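Local coordinates for protein Lic12234 (Leptospira interrogans, PDB 4TZH) that is of unknown function but belongs to the leucine-rich repeat proteins of a human pathogen, and is a probable virulence factor, at residues Glu58-Leu69 with Phe79-Lys87; Lys127-Leu138 with Ile148-Lys156. One frame throughout, in Å; residues are numbered along the deposited sequence.

Contact 1 of 2, residues Glu58-Leu69 with Phe79-Lys87; sequences EEIGILKNLKYL and FPKEIQKLK. With ZN (zinc ion), chain F.
A zinc ion joins Glu58 to Glu82 across the two segments. Glu58 binds it through one oxygen, OE2, at 1.9 Å, whereas Glu82 grips it with both carboxylate oxygens, unequally, OE1 at 2.1 Å and OE2 at 2.4 Å. The two carboxylate planes stand 86° apart. Glu58 reaches the metal with an extended chain beyond CG; Glu82 is bent at chi2 (81°), which folds its carboxylate back beside Glu58, with its CB against the Glu58 carbonyl oxygen. A water donates a hydrogen bond to that same oxygen and accepts one from Lys85 NZ, a second polar link between the segments. Lys85 bends at chi3 to lay its CE over Gly61, 3.6 Å from the glycine CA. Toward the interior the contact turns apolar. Leu86 sets CD2 against two carbonyl oxygens, Ile60 O and Leu63 O, the latter 3.4 Å away, and turns CD1 to Leu66 and Leu69. Ile60 CG2 touches both Pro80 CG and Ile83 CG2, each at 4.1 Å. These are the stacked 3-10 turns on the outer side of two successive leucine-rich repeats, with leucines turned inward toward strand 68-70, which carries Leu69. Two carboxylate oxygens only 3.1 Å apart, Glu58 OE2 and Glu82 OE2, would probably repel each other without the metal, so zinc probably offsets the negative charge gathered at this edge.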
loop_
_atom_site.group_PDB
_atom_site.type_symbol
_atom_site.label_atom_id
_atom_site.label_comp_id
_atom_site.label_asym_id
_atom_site.label_seq_id
_atom_site.Cartn_x
_atom_site.Cartn_y
_atom_site.Cartn_z
ATOM N N GLU A 58 -7.633 11.833 7.491
ATOM C CA GLU A 58 -7.203 11.239 8.753
ATOM C C GLU A 58 -8.237 10.239 9.268
ATOM O O GLU A 58 -7.897 9.350 10.033
ATOM C CB GLU A 58 -6.995 12.338 9.804
ATOM C CG GLU A 58 -5.790 13.209 9.509
ATOM C CD GLU A 58 -5.609 14.302 10.557
ATOM O OE1 GLU A 58 -6.414 15.259 10.572
ATOM O OE2 GLU A 58 -4.735 14.135 11.437
ATOM N N GLU A 59 -9.495 10.388 8.843
ATOM C CA GLU A 59 -10.601 9.472 9.191
ATOM C C GLU A 59 -10.369 8.050 8.716
ATOM O O GLU A 59 -11.031 7.132 9.224
ATOM C CB GLU A 59 -11.928 9.983 8.624
ATOM C CG GLU A 59 -12.495 11.176 9.376
ATOM C CD GLU A 59 -11.895 12.548 9.107
ATOM O OE1 GLU A 59 -10.992 12.664 8.248
ATOM O OE2 GLU A 59 -12.323 13.516 9.776
ATOM N N ILE A 60 -9.411 7.829 7.810
ATOM C CA ILE A 60 -9.144 6.466 7.344
ATOM C C ILE A 60 -8.752 5.551 8.502
ATOM O O ILE A 60 -9.024 4.354 8.446
ATOM C CB ILE A 60 -8.045 6.473 6.226
ATOM C CG1 ILE A 60 -8.086 5.185 5.364
ATOM C CG2 ILE A 60 -6.631 6.688 6.779
ATOM C CD1 ILE A 60 -9.152 5.248 4.250
ATOM N N GLY A 61 -8.111 6.092 9.524
ATOM C CA GLY A 61 -7.654 5.270 10.629
ATOM C C GLY A 61 -8.760 4.649 11.462
ATOM O O GLY A 61 -8.487 3.761 12.266
ATOM N N ILE A 62 -10.033 5.094 11.275
ATOM C CA ILE A 62 -11.163 4.501 12.005
ATOM C C ILE A 62 -11.525 3.136 11.405
ATOM O O ILE A 62 -12.207 2.326 12.052
ATOM C CB ILE A 62 -12.370 5.496 11.985
ATOM C CG1 ILE A 62 -12.004 6.850 12.630
ATOM C CG2 ILE A 62 -13.680 4.911 12.605
ATOM C CD1 ILE A 62 -11.511 6.793 14.129
ATOM N N LEU A 63 -11.080 2.905 10.161
ATOM C CA LEU A 63 -11.412 1.679 9.434
ATOM C C LEU A 63 -10.510 0.521 9.879
ATOM O O LEU A 63 -9.840 -0.102 9.050
ATOM C CB LEU A 63 -11.327 1.918 7.927
ATOM C CG LEU A 63 -12.115 3.077 7.359
ATOM C CD1 LEU A 63 -11.888 3.164 5.836
ATOM C CD2 LEU A 63 -13.586 2.925 7.657
ATOM N N LYS A 64 -10.539 0.215 11.171
ATOM C CA LYS A 64 -9.611 -0.774 11.731
ATOM C C LYS A 64 -9.811 -2.205 11.235
ATOM O O LYS A 64 -8.878 -3.003 11.393
ATOM C CB LYS A 64 -9.618 -0.724 13.263
ATOM C CG LYS A 64 -10.870 -1.276 13.877
ATOM C CD LYS A 64 -10.750 -1.310 15.407
ATOM C CE LYS A 64 -11.777 -2.228 16.018
ATOM N NZ LYS A 64 -11.403 -2.627 17.410
ATOM N N ASN A 65 -10.951 -2.518 10.583
ATOM C CA ASN A 65 -11.193 -3.875 10.066
ATOM C C ASN A 65 -10.764 -3.990 8.593
ATOM O O ASN A 65 -10.921 -5.041 7.982
ATOM C CB ASN A 65 -12.678 -4.233 10.188
ATOM C CG ASN A 65 -13.100 -4.193 11.631
ATOM O OD1 ASN A 65 -13.984 -3.407 12.014
ATOM N ND2 ASN A 65 -12.387 -4.890 12.460
ATOM N N LEU A 66 -10.226 -2.911 8.025
ATOM C CA LEU A 66 -9.875 -2.955 6.620
ATOM C C LEU A 66 -8.781 -3.976 6.338
ATOM O O LEU A 66 -7.718 -3.932 6.978
ATOM C CB LEU A 66 -9.372 -1.577 6.205
ATOM C CG LEU A 66 -9.506 -1.186 4.763
ATOM C CD1 LEU A 66 -10.974 -1.140 4.298
ATOM C CD2 LEU A 66 -8.839 0.147 4.514
ATOM N N LYS A 67 -9.006 -4.834 5.339
ATOM C CA LYS A 67 -8.038 -5.851 4.924
ATOM C C LYS A 67 -7.416 -5.496 3.586
ATOM O O LYS A 67 -6.268 -5.882 3.321
ATOM C CB LYS A 67 -8.695 -7.218 4.754
ATOM C CG LYS A 67 -9.275 -7.777 6.041
ATOM C CD LYS A 67 -9.934 -9.138 5.705
ATOM C CE LYS A 67 -9.443 -10.229 6.599
ATOM N NZ LYS A 67 -10.334 -11.421 6.512
ATOM N N TYR A 68 -8.150 -4.803 2.729
ATOM C CA TYR A 68 -7.641 -4.533 1.383
ATOM C C TYR A 68 -7.873 -3.072 1.042
ATOM O O TYR A 68 -8.966 -2.560 1.289
ATOM C CB TYR A 68 -8.385 -5.412 0.345
ATOM C CG TYR A 68 -8.529 -6.851 0.757
ATOM C CD1 TYR A 68 -7.425 -7.684 0.822
ATOM C CD2 TYR A 68 -9.778 -7.407 0.987
ATOM C CE1 TYR A 68 -7.551 -9.022 1.187
ATOM C CE2 TYR A 68 -9.920 -8.746 1.338
ATOM C CZ TYR A 68 -8.804 -9.543 1.432
ATOM O OH TYR A 68 -8.916 -10.869 1.796
ATOM N N LEU A 69 -6.848 -2.412 0.506
ATOM C CA LEU A 69 -6.979 -1.009 0.153
ATOM C C LEU A 69 -6.330 -0.842 -1.204
ATOM O O LEU A 69 -5.112 -1.085 -1.367
ATOM C CB LEU A 69 -6.262 -0.153 1.210
ATOM C CG LEU A 69 -6.268 1.353 0.994
ATOM C CD1 LEU A 69 -7.693 1.893 0.833
ATOM C CD2 LEU A 69 -5.582 2.043 2.176
ATOM N N PHE A 79 0.500 10.558 3.106
ATOM C CA PHE A 79 -0.515 9.916 3.917
ATOM C C PHE A 79 -0.611 10.549 5.264
ATOM O O PHE A 79 0.406 10.986 5.803
ATOM C CB PHE A 79 -0.150 8.447 4.166
ATOM C CG PHE A 79 -0.054 7.629 2.919
ATOM C CD1 PHE A 79 -1.196 7.141 2.307
ATOM C CD2 PHE A 79 1.182 7.390 2.323
ATOM C CE1 PHE A 79 -1.103 6.365 1.141
ATOM C CE2 PHE A 79 1.277 6.618 1.169
ATOM C CZ PHE A 79 0.134 6.128 0.585
ATOM N N PRO A 80 -1.791 10.465 5.898
ATOM C CA PRO A 80 -1.891 10.923 7.291
ATOM C C PRO A 80 -1.235 9.876 8.197
ATOM O O PRO A 80 -1.195 8.684 7.842
ATOM C CB PRO A 80 -3.408 10.923 7.528
ATOM C CG PRO A 80 -3.957 9.851 6.605
ATOM C CD PRO A 80 -3.084 9.974 5.378
ATOM N N LYS A 81 -0.795 10.270 9.382
ATOM C CA LYS A 81 -0.205 9.298 10.302
ATOM C C LYS A 81 -1.207 8.201 10.692
ATOM O O LYS A 81 -0.798 7.097 11.049
ATOM C CB LYS A 81 0.288 10.004 11.575
ATOM C CG LYS A 81 1.569 10.775 11.329
ATOM C CD LYS A 81 2.205 11.179 12.647
ATOM C CE LYS A 81 3.465 11.941 12.404
ATOM N NZ LYS A 81 4.599 11.082 11.954
ATOM N N GLU A 82 -2.530 8.509 10.625
ATOM C CA GLU A 82 -3.572 7.566 11.015
ATOM C C GLU A 82 -3.577 6.272 10.189
ATOM O O GLU A 82 -4.228 5.308 10.600
ATOM C CB GLU A 82 -4.956 8.232 11.006
ATOM C CG GLU A 82 -5.168 9.212 12.163
ATOM C CD GLU A 82 -4.605 10.626 12.047
ATOM O OE1 GLU A 82 -3.893 10.939 11.065
ATOM O OE2 GLU A 82 -4.953 11.438 12.936
ATOM N N ILE A 83 -2.828 6.222 9.074
ATOM C CA ILE A 83 -2.718 4.952 8.344
ATOM C C ILE A 83 -2.130 3.864 9.243
ATOM O O ILE A 83 -2.386 2.682 9.018
ATOM C CB ILE A 83 -1.913 5.080 7.025
ATOM C CG1 ILE A 83 -0.431 5.498 7.232
ATOM C CG2 ILE A 83 -2.614 6.008 6.069
ATOM C CD1 ILE A 83 0.536 5.127 6.028
ATOM N N GLN A 84 -1.368 4.241 10.272
ATOM C CA GLN A 84 -0.780 3.249 11.160
ATOM C C GLN A 84 -1.814 2.416 11.907
ATOM O O GLN A 84 -1.454 1.369 12.444
ATOM C CB GLN A 84 0.203 3.900 12.136
ATOM C CG GLN A 84 -0.481 4.677 13.226
ATOM C CD GLN A 84 0.523 5.470 14.014
ATOM O OE1 GLN A 84 1.588 4.978 14.392
ATOM N NE2 GLN A 84 0.215 6.721 14.197
ATOM N N LYS A 85 -3.092 2.895 11.987
ATOM C CA LYS A 85 -4.129 2.162 12.689
ATOM C C LYS A 85 -4.702 1.025 11.851
ATOM O O LYS A 85 -5.504 0.246 12.371
ATOM C CB LYS A 85 -5.248 3.116 13.134
ATOM C CG LYS A 85 -4.734 4.171 14.117
ATOM C CD LYS A 85 -5.871 4.938 14.786
ATOM C CE LYS A 85 -6.444 6.019 13.895
ATOM N NZ LYS A 85 -7.405 6.910 14.611
ATOM N N LEU A 86 -4.293 0.898 10.571
ATOM C CA LEU A 86 -4.808 -0.163 9.699
ATOM C C LEU A 86 -4.069 -1.466 9.950
ATOM O O LEU A 86 -3.402 -2.015 9.078
ATOM C CB LEU A 86 -4.739 0.295 8.235
ATOM C CG LEU A 86 -5.474 1.598 7.934
ATOM C CD1 LEU A 86 -5.308 1.975 6.461
ATOM C CD2 LEU A 86 -6.974 1.516 8.314
ATOM N N LYS A 87 -4.212 -1.969 11.201
ATOM C CA LYS A 87 -3.486 -3.150 11.655
ATOM C C LYS A 87 -3.948 -4.455 11.085
ATOM O O LYS A 87 -3.273 -5.479 11.283
ATOM C CB LYS A 87 -3.507 -3.241 13.202
ATOM C CG LYS A 87 -3.009 -2.002 13.918
ATOM C CD LYS A 87 -1.531 -1.818 13.704
ATOM C CE LYS A 87 -0.957 -0.839 14.683
ATOM N NZ LYS A 87 0.378 -0.396 14.223
HETATM ZN ZN ZN F . -3.372 12.812 11.768
HETATM O O HOH W 1 -8.810 8.627 12.455
#

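Contact 2 of 2, residues Lys127-Leu138 with Ile148-Lys156; sequences KEIGQLENLVSL and IPDELGQLK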
loop_
_atom_site.group_PDB
_atom_site.type_symbol
_atom_site.label_atom_id
_atom_site.label_comp_id
_atom_site.label_asym_id
_atom_site.label_seq_id
_atom_site.Cartn_x
_atom_site.Cartn_y
_atom_site.Cartn_z
ATOM N N LYS A 127 13.731 3.211 6.596
ATOM C CA LYS A 127 14.264 2.094 7.382
ATOM C C LYS A 127 13.146 1.258 8.020
ATOM O O LYS A 127 13.296 0.043 8.175
ATOM C CB LYS A 127 15.258 2.598 8.452
ATOM C CG LYS A 127 14.665 3.574 9.463
ATOM C CD LYS A 127 15.762 4.240 10.306
ATOM C CE LYS A 127 15.150 5.210 11.297
ATOM N NZ LYS A 127 16.161 6.154 11.852
ATOM N N GLU A 128 12.009 1.903 8.333
ATOM C CA GLU A 128 10.858 1.270 8.965
ATOM C C GLU A 128 10.196 0.228 8.073
ATOM O O GLU A 128 9.349 -0.523 8.553
ATOM C CB GLU A 128 9.838 2.311 9.470
ATOM C CG GLU A 128 10.377 3.196 10.590
ATOM C CD GLU A 128 11.228 4.379 10.168
ATOM O OE1 GLU A 128 11.351 4.630 8.947
ATOM O OE2 GLU A 128 11.745 5.083 11.067
ATOM N N ILE A 129 10.576 0.153 6.777
ATOM C CA ILE A 129 10.057 -0.890 5.887
ATOM C C ILE A 129 10.388 -2.295 6.439
ATOM O O ILE A 129 9.613 -3.226 6.246
ATOM C CB ILE A 129 10.565 -0.703 4.425
ATOM C CG1 ILE A 129 9.712 -1.522 3.422
ATOM C CG2 ILE A 129 12.048 -1.076 4.273
ATOM C CD1 ILE A 129 8.468 -0.883 3.016
ATOM N N GLY A 130 11.508 -2.414 7.161
ATOM C CA GLY A 130 11.939 -3.678 7.740
ATOM C C GLY A 130 11.058 -4.175 8.862
ATOM O O GLY A 130 11.249 -5.298 9.335
ATOM N N GLN A 131 10.064 -3.357 9.283
ATOM C CA GLN A 131 9.135 -3.747 10.333
ATOM C C GLN A 131 7.973 -4.584 9.792
ATOM O O GLN A 131 7.180 -5.109 10.585
ATOM C CB GLN A 131 8.562 -2.511 11.043
ATOM C CG GLN A 131 9.602 -1.705 11.824
ATOM C CD GLN A 131 9.115 -0.349 12.267
ATOM O OE1 GLN A 131 7.921 -0.012 12.204
ATOM N NE2 GLN A 131 10.045 0.474 12.734
ATOM N N LEU A 132 7.846 -4.693 8.451
ATOM C CA LEU A 132 6.728 -5.422 7.830
ATOM C C LEU A 132 6.986 -6.910 7.834
ATOM O O LEU A 132 7.250 -7.524 6.809
ATOM C CB LEU A 132 6.465 -4.885 6.424
ATOM C CG LEU A 132 6.050 -3.413 6.408
ATOM C CD1 LEU A 132 5.930 -2.931 4.984
ATOM C CD2 LEU A 132 4.704 -3.203 7.143
ATOM N N GLU A 133 6.884 -7.513 9.026
ATOM C CA GLU A 133 7.254 -8.918 9.210
ATOM C C GLU A 133 6.487 -9.916 8.376
ATOM O O GLU A 133 7.002 -11.004 8.105
ATOM C CB GLU A 133 7.156 -9.329 10.691
ATOM C CG GLU A 133 7.999 -8.478 11.625
ATOM C CD GLU A 133 8.124 -8.936 13.065
ATOM O OE1 GLU A 133 8.201 -10.162 13.307
ATOM O OE2 GLU A 133 8.225 -8.052 13.946
ATOM N N ASN A 134 5.235 -9.575 7.980
ATOM C CA ASN A 134 4.430 -10.518 7.237
ATOM C C ASN A 134 4.487 -10.269 5.714
ATOM O O ASN A 134 3.770 -10.912 4.966
ATOM C CB ASN A 134 2.996 -10.414 7.744
ATOM C CG ASN A 134 2.851 -11.070 9.091
ATOM O OD1 ASN A 134 2.364 -10.446 10.057
ATOM N ND2 ASN A 134 3.249 -12.325 9.163
ATOM N N LEU A 135 5.363 -9.351 5.272
ATOM C CA LEU A 135 5.415 -9.033 3.850
ATOM C C LEU A 135 5.962 -10.198 3.045
ATOM O O LEU A 135 7.069 -10.673 3.359
ATOM C CB LEU A 135 6.229 -7.767 3.650
ATOM C CG LEU A 135 5.973 -7.009 2.353
ATOM C CD1 LEU A 135 4.545 -6.448 2.310
ATOM C CD2 LEU A 135 6.995 -5.926 2.173
ATOM N N VAL A 136 5.228 -10.614 1.999
ATOM C CA VAL A 136 5.579 -11.727 1.125
ATOM C C VAL A 136 5.987 -11.222 -0.262
ATOM O O VAL A 136 6.831 -11.807 -0.944
ATOM C CB VAL A 136 4.385 -12.710 1.058
ATOM C CG1 VAL A 136 4.631 -13.844 0.073
ATOM C CG2 VAL A 136 4.070 -13.278 2.449
ATOM N N SER A 137 5.356 -10.122 -0.691
ATOM C CA SER A 137 5.657 -9.624 -2.025
ATOM C C SER A 137 5.776 -8.106 -1.984
ATOM O O SER A 137 4.896 -7.429 -1.439
ATOM C CB SER A 137 4.533 -10.028 -2.982
ATOM O OG SER A 137 4.850 -9.552 -4.283
ATOM N N LEU A 138 6.885 -7.585 -2.525
ATOM C CA LEU A 138 7.129 -6.147 -2.560
ATOM C C LEU A 138 7.483 -5.786 -3.990
ATOM O O LEU A 138 8.526 -6.249 -4.479
ATOM C CB LEU A 138 8.237 -5.756 -1.597
ATOM C CG LEU A 138 8.680 -4.300 -1.570
ATOM C CD1 LEU A 138 7.500 -3.346 -1.299
ATOM C CD2 LEU A 138 9.778 -4.087 -0.531
ATOM N N ILE A 148 18.632 0.995 -1.565
ATOM C CA ILE A 148 17.757 0.081 -0.858
ATOM C C ILE A 148 18.277 0.022 0.599
ATOM O O ILE A 148 19.481 -0.151 0.782
ATOM C CB ILE A 148 17.705 -1.299 -1.583
ATOM C CG1 ILE A 148 16.789 -1.256 -2.852
ATOM C CG2 ILE A 148 17.336 -2.465 -0.638
ATOM C CD1 ILE A 148 15.416 -0.517 -2.720
ATOM N N PRO A 149 17.445 0.233 1.646
ATOM C CA PRO A 149 18.004 0.182 3.015
ATOM C C PRO A 149 18.340 -1.240 3.441
ATOM O O PRO A 149 17.643 -2.175 3.041
ATOM C CB PRO A 149 16.902 0.769 3.881
ATOM C CG PRO A 149 15.630 0.424 3.140
ATOM C CD PRO A 149 15.985 0.479 1.663
ATOM N N ASP A 150 19.399 -1.404 4.267
ATOM C CA ASP A 150 19.799 -2.720 4.777
ATOM C C ASP A 150 18.672 -3.390 5.558
ATOM O O ASP A 150 18.589 -4.621 5.567
ATOM C CB ASP A 150 21.050 -2.620 5.661
ATOM C CG ASP A 150 22.310 -2.185 4.947
ATOM O OD1 ASP A 150 22.355 -2.288 3.703
ATOM O OD2 ASP A 150 23.265 -1.774 5.633
ATOM N N GLU A 151 17.767 -2.581 6.168
ATOM C CA GLU A 151 16.629 -3.088 6.931
ATOM C C GLU A 151 15.679 -3.930 6.082
ATOM O O GLU A 151 14.920 -4.714 6.635
ATOM C CB GLU A 151 15.873 -1.948 7.632
ATOM C CG GLU A 151 16.652 -1.296 8.771
ATOM C CD GLU A 151 17.606 -0.184 8.381
ATOM O OE1 GLU A 151 17.759 0.091 7.169
ATOM O OE2 GLU A 151 18.194 0.429 9.303
ATOM N N LEU A 152 15.757 -3.834 4.738
ATOM C CA LEU A 152 14.927 -4.693 3.895
ATOM C C LEU A 152 15.244 -6.169 4.152
ATOM O O LEU A 152 14.374 -7.033 4.065
ATOM C CB LEU A 152 15.102 -4.327 2.417
ATOM C CG LEU A 152 13.929 -4.675 1.513
ATOM C CD1 LEU A 152 12.732 -3.804 1.802
ATOM C CD2 LEU A 152 14.293 -4.496 0.057
ATOM N N GLY A 153 16.485 -6.436 4.557
ATOM C CA GLY A 153 16.919 -7.785 4.882
ATOM C C GLY A 153 16.228 -8.381 6.093
ATOM O O GLY A 153 16.328 -9.587 6.327
ATOM N N GLN A 154 15.496 -7.543 6.874
ATOM C CA GLN A 154 14.743 -8.010 8.034
ATOM C C GLN A 154 13.444 -8.683 7.626
ATOM O O GLN A 154 12.792 -9.293 8.478
ATOM C CB GLN A 154 14.438 -6.849 9.006
ATOM C CG GLN A 154 15.692 -6.194 9.601
ATOM C CD GLN A 154 15.425 -4.844 10.247
ATOM O OE1 GLN A 154 14.281 -4.357 10.351
ATOM N NE2 GLN A 154 16.492 -4.199 10.696
ATOM N N LEU A 155 13.036 -8.550 6.339
ATOM C CA LEU A 155 11.759 -9.105 5.868
ATOM C C LEU A 155 11.936 -10.583 5.538
ATOM O O LEU A 155 12.097 -10.971 4.386
ATOM C CB LEU A 155 11.241 -8.309 4.651
ATOM C CG LEU A 155 11.086 -6.801 4.862
ATOM C CD1 LEU A 155 10.610 -6.153 3.582
ATOM C CD2 LEU A 155 10.128 -6.485 5.990
ATOM N N LYS A 156 11.888 -11.414 6.580
ATOM C CA LYS A 156 12.180 -12.845 6.452
ATOM C C LYS A 156 11.146 -13.666 5.695
ATOM O O LYS A 156 11.474 -14.765 5.232
ATOM C CB LYS A 156 12.453 -13.476 7.833
ATOM C CG LYS A 156 13.546 -12.763 8.631
ATOM C CD LYS A 156 14.923 -12.879 7.978
ATOM C CE LYS A 156 15.986 -12.156 8.766
ATOM N NZ LYS A 156 17.317 -12.261 8.112
HETATM O O HOH W 2 9.772 -11.568 8.750
#
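Leu155 sets its CD2 methyl against the backbone of the preceding turn, 3.2 Å from Leu132 O and 3.3 Å from Ile129 O, while its other methyl, CD1, rests on Leu135 CD2 at 3.9 Å. With CG beside its own backbone N (chi1 -55°), the leucine leads both methyls back to the neighbouring segment. Leu152 is the second inward residue of its turn. It lies alongside Ile129, pointing the same way, and its CD1 meets Ile129 CG2 at 3.7 Å on one hand and Leu138 CD2 at 3.8 Å on the other. Pro149 crosses Ile129 at about a right angle and presents CG to the same CG2 methyl. Such stacking of 3-10 turns, each followed by an inverse gamma turn centred on a leucine, Leu132 or Leu155, builds the outer side of the leucine-rich repeat solenoid; the parallel strands 137-139 and 160-162 run on its other side, where Leu138 and Leu152 both touch Leu161. Gly130, buried, packs its CA 3.3 Å from Glu151 O. Nearer the surface Glu151, bent at chi2 (86°), spreads its carboxylate over Lys127 CB, with CD 3.6 Å from it. The lysine ammonium leads away, and Lys127 NZ stays 6.6 Å from Glu151 OE2. Farther along, a water donates to Glu133 O and weakly accepts from the backbone N of Lys156.

In the fold
Contacts 1 and 2 are equivalent joints between neighbouring repeats of one solenoid, about 20 Å apart between centres and in series along the chain, and both reach the same parallel sheet. Each is part core, part surface: a leucine deep inside, Leu86 or Leu155, is buried most by the neighbouring segment, and a buried glycine, Gly61 or Gly130, sits where the CA atoms of the two turns come closest. The interior differs modestly, with Ile83 in contact 1 where contact 2 has Leu152, which reaches farther across to the adjacent segment. The surface differs more. Glu58 and Glu82 share a zinc ion, whereas the corresponding Lys127 and Glu151 pack against each other with their charged ends apart.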